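Long-range contacts in uncharacterized protein 14 (PDB 2H36), which is of unknown function but belongs to a family related to the viral anti-CRISPR protein AcrID1, so it may counter host CRISPR immunity: residues L88-R93 and Y102-W107; P45-E50 and K98-E103. All coordinates share one frame; numbering follows the deposited sequence.

Contact 1: L88-R93 and Y102-W107; sequences LEFTYR and YEVQGW
A classic beta bulge, with Tyr102 and Glu103 both set against Thr91, interrupts the antiparallel pairing of this hairpin. Thr91 O accepts from two backbone donors, Tyr102 N at 2.8 Å and Glu103 N at 3.2 Å, while Thr91 N returns a bond to Glu103 O. Past the bulge the pairing is regular: Glu89 and Gln105 form a hydrogen-bonded pair, Phe90 with Val104 and Leu88 with Gly106 the non-hydrogen-bonded ones. Val104 carries the apolar side. Its CG1 stands over one face of the Phe90 ring, 4.3 Å from the centroid, in a CH-pi contact, and the same methyl meets Leu88 CD1 at 3.6 Å. The hairpin joins strands 85-94 and 98-109 of the antiparallel sheet; on this buried side Phe38 of strand 37-42 packs on Leu88 and Val104, and Tyr53 meets Phe90 edge-to-face. The other side is more polar. Thr91 CB rests on Glu103 CB at 3.7 Å. Trp107 CG lies between its backbone N and carbonyl carbon (chi1 67°), which swings the indole back along the sheet towards Glu89. There Trp107 CZ3 touches Glu89 CB at 3.7 Å, and Glu89 OE1 lies in the plane of the ring at its edge, the carboxylate turned 79° from it; that oxygen is hydrogen-bonded to Gln75 NE2 of strand 71-79. Beside the bulge, Arg93 CD reaches Tyr102 CE1 at 3.6 Å. The guanidinium and phenol planes are 8° apart but not stacked: the guanidinium lies off the ring, and Arg93 NH1 comes obliquely to 3.6 Å from Tyr102 OH.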
loop_
_atom_site.group_PDB
_atom_site.type_symbol
_atom_site.label_atom_id
_atom_site.label_comp_id
_atom_site.label_asym_id
_atom_site.label_seq_id
_atom_site.Cartn_x
_atom_site.Cartn_y
_atom_site.Cartn_z
ATOM N N LEU A 88 7.139 6.881 3.594
ATOM C CA LEU A 88 6.544 6.075 2.531
ATOM C C LEU A 88 5.725 7.083 1.734
ATOM O O LEU A 88 5.074 7.946 2.320
ATOM C CB LEU A 88 5.796 4.891 3.131
ATOM C CG LEU A 88 4.931 4.070 2.181
ATOM C CD1 LEU A 88 5.823 3.301 1.221
ATOM C CD2 LEU A 88 4.059 3.138 2.978
ATOM N N GLU A 89 5.732 6.957 0.410
ATOM C CA GLU A 89 4.993 7.906 -0.433
ATOM C C GLU A 89 4.264 7.242 -1.592
ATOM O O GLU A 89 4.892 6.558 -2.405
ATOM C CB GLU A 89 5.962 8.946 -0.966
ATOM C CG GLU A 89 5.349 9.953 -1.906
ATOM C CD GLU A 89 6.372 10.989 -2.364
ATOM O OE1 GLU A 89 6.631 11.952 -1.598
ATOM O OE2 GLU A 89 6.921 10.832 -3.485
ATOM N N PHE A 90 2.946 7.444 -1.669
ATOM C CA PHE A 90 2.137 6.902 -2.780
ATOM C C PHE A 90 1.586 7.932 -3.745
ATOM O O PHE A 90 0.851 8.837 -3.333
ATOM C CB PHE A 90 0.887 6.202 -2.268
ATOM C CG PHE A 90 1.163 4.993 -1.416
ATOM C CD1 PHE A 90 1.337 5.117 -0.039
ATOM C CD2 PHE A 90 1.211 3.724 -1.978
ATOM C CE1 PHE A 90 1.575 4.007 0.751
ATOM C CE2 PHE A 90 1.444 2.611 -1.186
ATOM C CZ PHE A 90 1.628 2.754 0.179
ATOM N N THR A 91 1.845 7.702 -5.052
ATOM C CA THR A 91 1.352 8.647 -6.049
ATOM C C THR A 91 0.160 7.905 -6.618
ATOM O O THR A 91 0.304 6.768 -7.056
ATOM C CB THR A 91 2.331 8.966 -7.169
ATOM O OG1 THR A 91 3.453 9.658 -6.623
ATOM C CG2 THR A 91 1.682 9.845 -8.205
ATOM N N TYR A 92 -1.016 8.524 -6.597
ATOM C CA TYR A 92 -2.207 7.855 -7.120
ATOM C C TYR A 92 -3.431 8.664 -7.531
ATOM O O TYR A 92 -3.765 9.680 -6.917
ATOM C CB TYR A 92 -2.828 6.955 -6.050
ATOM C CG TYR A 92 -3.508 7.674 -4.902
ATOM C CD1 TYR A 92 -2.892 7.770 -3.652
ATOM C CD2 TYR A 92 -4.786 8.220 -5.049
ATOM C CE1 TYR A 92 -3.522 8.410 -2.586
ATOM C CE2 TYR A 92 -5.420 8.867 -3.994
ATOM C CZ TYR A 92 -4.785 8.952 -2.766
ATOM O OH TYR A 92 -5.415 9.584 -1.721
ATOM N N ARG A 93 -4.122 8.096 -8.561
ATOM C CA ARG A 93 -5.356 8.732 -9.009
ATOM C C ARG A 93 -6.409 7.900 -8.305
ATOM O O ARG A 93 -6.173 6.731 -7.975
ATOM C CB ARG A 93 -5.565 8.661 -10.516
ATOM C CG ARG A 93 -4.771 9.689 -11.282
ATOM C CD ARG A 93 -4.736 9.344 -12.744
ATOM N NE ARG A 93 -6.073 9.337 -13.318
ATOM C CZ ARG A 93 -6.329 9.125 -14.602
ATOM N NH1 ARG A 93 -5.336 8.904 -15.451
ATOM N NH2 ARG A 93 -7.577 9.139 -15.037
ATOM N N TYR A 102 0.040 4.773 -9.025
ATOM C CA TYR A 102 1.012 4.816 -10.103
ATOM C C TYR A 102 2.448 4.687 -9.598
ATOM O O TYR A 102 3.331 4.263 -10.343
ATOM C CB TYR A 102 0.841 6.076 -10.926
ATOM C CG TYR A 102 -0.364 6.032 -11.823
ATOM C CD1 TYR A 102 -1.638 6.391 -11.347
ATOM C CD2 TYR A 102 -0.244 5.634 -13.153
ATOM C CE1 TYR A 102 -2.757 6.348 -12.179
ATOM C CE2 TYR A 102 -1.354 5.591 -13.992
ATOM C CZ TYR A 102 -2.605 5.951 -13.501
ATOM O OH TYR A 102 -3.692 5.910 -14.343
ATOM N N GLU A 103 2.673 5.010 -8.326
ATOM C CA GLU A 103 4.027 5.017 -7.791
ATOM C C GLU A 103 4.280 4.995 -6.278
ATOM O O GLU A 103 3.730 5.810 -5.526
ATOM C CB GLU A 103 4.723 6.334 -8.174
ATOM C CG GLU A 103 6.190 6.401 -7.781
ATOM C CD GLU A 103 6.921 7.598 -8.384
ATOM O OE1 GLU A 103 6.565 8.045 -9.508
ATOM O OE2 GLU A 103 7.882 8.079 -7.731
ATOM N N VAL A 104 5.097 4.041 -5.840
ATOM C CA VAL A 104 5.413 3.939 -4.422
ATOM C C VAL A 104 6.904 4.165 -4.223
ATOM O O VAL A 104 7.742 3.690 -5.005
ATOM C CB VAL A 104 5.049 2.573 -3.790
ATOM C CG1 VAL A 104 5.137 2.664 -2.258
ATOM C CG2 VAL A 104 3.665 2.113 -4.209
ATOM N N GLN A 105 7.227 4.876 -3.153
ATOM C CA GLN A 105 8.576 5.251 -2.865
ATOM C C GLN A 105 8.757 5.142 -1.369
ATOM O O GLN A 105 7.830 5.434 -0.605
ATOM C CB GLN A 105 8.739 6.684 -3.287
ATOM C CG GLN A 105 10.136 7.124 -3.541
ATOM C CD GLN A 105 10.135 8.318 -4.444
ATOM O OE1 GLN A 105 9.177 9.105 -4.446
ATOM N NE2 GLN A 105 11.191 8.463 -5.237
ATOM N N GLY A 106 9.940 4.708 -0.950
ATOM C CA GLY A 106 10.272 4.633 0.462
ATOM C C GLY A 106 11.661 5.163 0.722
ATOM O O GLY A 106 12.549 5.046 -0.127
ATOM N N TRP A 107 11.854 5.764 1.890
ATOM C CA TRP A 107 13.180 6.228 2.317
ATOM C C TRP A 107 13.165 6.588 3.808
ATOM O O TRP A 107 12.091 6.678 4.421
ATOM C CB TRP A 107 13.696 7.390 1.435
ATOM C CG TRP A 107 12.931 8.678 1.557
ATOM C CD1 TRP A 107 13.286 9.771 2.287
ATOM C CD2 TRP A 107 11.678 9.008 0.927
ATOM N NE1 TRP A 107 12.339 10.759 2.164
ATOM C CE2 TRP A 107 11.342 10.322 1.332
ATOM C CE3 TRP A 107 10.797 8.313 0.071
ATOM C CZ2 TRP A 107 10.162 10.959 0.918
ATOM C CZ3 TRP A 107 9.628 8.947 -0.343
ATOM C CH2 TRP A 107 9.322 10.259 0.082
#

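Contact 2: P45-E50 and K98-E103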
loop_
_atom_site.group_PDB
_atom_site.type_symbol
_atom_site.label_atom_id
_atom_site.label_comp_id
_atom_site.label_asym_id
_atom_site.label_seq_id
_atom_site.Cartn_x
_atom_site.Cartn_y
_atom_site.Cartn_z
ATOM N N PRO A 45 -1.563 1.157 -13.337
ATOM C CA PRO A 45 -1.609 1.421 -11.899
ATOM C C PRO A 45 -2.193 0.244 -11.121
ATOM O O PRO A 45 -3.015 -0.499 -11.649
ATOM C CB PRO A 45 -2.508 2.654 -11.795
ATOM C CG PRO A 45 -3.387 2.562 -12.978
ATOM C CD PRO A 45 -2.525 1.998 -14.070
ATOM N N LEU A 46 -1.744 0.072 -9.881
ATOM C CA LEU A 46 -2.187 -1.029 -9.057
ATOM C C LEU A 46 -3.475 -0.650 -8.371
ATOM O O LEU A 46 -3.453 0.126 -7.419
ATOM C CB LEU A 46 -1.138 -1.354 -8.012
ATOM C CG LEU A 46 -1.446 -2.642 -7.264
ATOM C CD1 LEU A 46 -0.809 -3.799 -7.995
ATOM C CD2 LEU A 46 -0.930 -2.571 -5.848
ATOM N N LYS A 47 -4.586 -1.195 -8.872
ATOM C CA LYS A 47 -5.948 -0.931 -8.366
ATOM C C LYS A 47 -6.065 -1.432 -6.928
ATOM O O LYS A 47 -5.414 -2.398 -6.547
ATOM C CB LYS A 47 -6.969 -1.597 -9.285
ATOM C CG LYS A 47 -8.413 -1.185 -9.094
ATOM C CD LYS A 47 -9.287 -2.121 -9.922
ATOM C CE LYS A 47 -10.694 -1.581 -10.102
ATOM N NZ LYS A 47 -11.352 -2.112 -11.339
ATOM N N VAL A 48 -6.820 -0.659 -6.113
ATOM C CA VAL A 48 -6.920 -1.018 -4.713
ATOM C C VAL A 48 -8.105 -0.302 -4.089
ATOM O O VAL A 48 -8.487 0.768 -4.527
ATOM C CB VAL A 48 -5.532 -0.594 -4.110
ATOM C CG1 VAL A 48 -5.629 0.533 -3.066
ATOM C CG2 VAL A 48 -4.798 -1.798 -3.575
ATOM N N THR A 49 -8.713 -0.903 -3.082
ATOM C CA THR A 49 -9.882 -0.276 -2.477
ATOM C C THR A 49 -9.397 0.640 -1.369
ATOM O O THR A 49 -8.240 0.537 -0.957
ATOM C CB THR A 49 -10.899 -1.309 -1.965
ATOM O OG1 THR A 49 -10.480 -1.811 -0.695
ATOM C CG2 THR A 49 -11.001 -2.452 -2.943
ATOM N N GLU A 50 -10.262 1.546 -0.911
ATOM C CA GLU A 50 -9.890 2.507 0.132
ATOM C C GLU A 50 -9.378 1.791 1.385
ATOM O O GLU A 50 -8.339 2.165 1.944
ATOM C CB GLU A 50 -11.062 3.437 0.472
ATOM C CG GLU A 50 -11.351 4.503 -0.588
ATOM C CD GLU A 50 -12.764 5.109 -0.482
ATOM O OE1 GLU A 50 -13.765 4.346 -0.375
ATOM O OE2 GLU A 50 -12.878 6.358 -0.540
ATOM N N LYS A 98 -11.906 3.786 -5.440
ATOM C CA LYS A 98 -10.931 2.763 -5.838
ATOM C C LYS A 98 -9.682 3.584 -6.110
ATOM O O LYS A 98 -9.713 4.563 -6.852
ATOM C CB LYS A 98 -11.233 1.857 -7.051
ATOM C CG LYS A 98 -12.680 1.674 -7.462
ATOM C CD LYS A 98 -13.535 1.024 -6.397
ATOM C CE LYS A 98 -15.001 1.489 -6.624
ATOM N NZ LYS A 98 -15.790 1.286 -5.338
ATOM N N ILE A 99 -8.580 3.172 -5.507
ATOM C CA ILE A 99 -7.327 3.900 -5.585
ATOM C C ILE A 99 -6.389 3.248 -6.595
ATOM O O ILE A 99 -6.105 2.053 -6.516
ATOM C CB ILE A 99 -6.692 4.006 -4.186
ATOM C CG1 ILE A 99 -7.671 4.724 -3.256
ATOM C CG2 ILE A 99 -5.327 4.693 -4.245
ATOM C CD1 ILE A 99 -7.186 4.882 -1.868
ATOM N N TYR A 100 -5.937 4.052 -7.554
ATOM C CA TYR A 100 -5.080 3.589 -8.637
ATOM C C TYR A 100 -3.694 4.141 -8.417
ATOM O O TYR A 100 -3.419 5.285 -8.798
ATOM C CB TYR A 100 -5.622 4.039 -9.999
ATOM C CG TYR A 100 -6.976 3.450 -10.336
ATOM C CD1 TYR A 100 -8.149 4.087 -9.933
ATOM C CD2 TYR A 100 -7.086 2.248 -11.042
ATOM C CE1 TYR A 100 -9.394 3.556 -10.220
ATOM C CE2 TYR A 100 -8.342 1.699 -11.337
ATOM C CZ TYR A 100 -9.494 2.365 -10.920
ATOM O OH TYR A 100 -10.747 1.858 -11.192
ATOM N N ILE A 101 -2.841 3.326 -7.785
ATOM C CA ILE A 101 -1.459 3.694 -7.471
ATOM C C ILE A 101 -0.583 3.645 -8.711
ATOM O O ILE A 101 -0.462 2.604 -9.361
ATOM C CB ILE A 101 -0.848 2.736 -6.424
ATOM C CG1 ILE A 101 -1.672 2.768 -5.136
ATOM C CG2 ILE A 101 0.632 3.078 -6.161
ATOM C CD1 ILE A 101 -1.508 1.537 -4.271
ATOM N N TYR A 102 0.040 4.773 -9.025
ATOM C CA TYR A 102 1.012 4.816 -10.103
ATOM C C TYR A 102 2.448 4.687 -9.598
ATOM O O TYR A 102 3.331 4.263 -10.343
ATOM C CB TYR A 102 0.841 6.076 -10.926
ATOM C CG TYR A 102 -0.364 6.032 -11.823
ATOM C CD1 TYR A 102 -1.638 6.391 -11.347
ATOM C CD2 TYR A 102 -0.244 5.634 -13.153
ATOM C CE1 TYR A 102 -2.757 6.348 -12.179
ATOM C CE2 TYR A 102 -1.354 5.591 -13.992
ATOM C CZ TYR A 102 -2.605 5.951 -13.501
ATOM O OH TYR A 102 -3.692 5.910 -14.343
ATOM N N GLU A 103 2.673 5.010 -8.326
ATOM C CA GLU A 103 4.027 5.017 -7.791
ATOM C C GLU A 103 4.280 4.995 -6.278
ATOM O O GLU A 103 3.730 5.810 -5.526
ATOM C CB GLU A 103 4.723 6.334 -8.174
ATOM C CG GLU A 103 6.190 6.401 -7.781
ATOM C CD GLU A 103 6.921 7.598 -8.384
ATOM O OE1 GLU A 103 6.565 8.045 -9.508
ATOM O OE2 GLU A 103 7.882 8.079 -7.731
#
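Pro45 covers one face of the Tyr102 ring, its CB 3.6 Å above the plane, over its centre, in a CH-pi contact; the pyrrolidine and the phenol run side by side in the same direction. The Tyr100 ring is approached obliquely by Pro45 CG and Lys47 CG. Pro45 thus touches both tyrosines, Tyr102 over the face and Tyr100 chiefly at CB, which is 3.9 Å from Pro45 CB. Lys47, with CG anti to the backbone N (chi1 -167°) and the chain stretched out beyond it, follows the tyrosine: its CG lies 3.7 Å from Tyr100 CE2 and its CE 3.6 Å from Tyr100 OH. Aliphatic carbon therefore lines the aromatic ring while the ammonium is carried out to its hydroxyl end. Beneath these side chains the two strands pair antiparallel. Leu46 N meets a lone pair of Ile101 O at 2.9 Å in the carbonyl plane, whereas the return bond from Ile101 N reaches Leu46 O at 3.3 Å from 53° out of the Leu46 carbonyl plane. Ile99 N bonds to Val48 O almost in line with the carbonyl (C=O...N angle 164°); the bond from Val48 N to Ile99 O is weak. On the opposite side of the sheet Val48 CG1 packs on Ile99 CB at 3.8 Å, with Ala20 and Leu23 of helix 19-30 over Val48 and Leu46. Thr49 then N-caps helix 50-55 through a bond to Glu52 N, and Glu50 forms a salt bridge with Lys94. This strand pair thus has an aliphatic side under the helix and an aromatic-proline side with the Lys47 ammonium near the Tyr100 hydroxyl, so dispersion and CH-pi contacts, rather than ion pairs, join its side chains.

In the fold
Strand 98-109 serves both contacts; Tyr102 touches the partner strand in each, Glu103 only in contact 1. Contact 1 ties that strand to 85-94, its hairpin partner in sequence; contact 2 adds 45-49, distant along the chain and on the other edge. The two meet directly: Arg93 O and Tyr100 N are probably hydrogen-bonded, and the Tyr92 ring packs on Ile99. Both are partly buried, each with an apolar side turned inward. Their second sides differ: in contact 1 it bears carboxylates, an amide and a threonine, with an indole laid against Glu89, in contact 2 tyrosine rings, proline and lysine. Backbone pairing, the bulge apart, is more regular in contact 1 than in contact 2, which includes a weak bond.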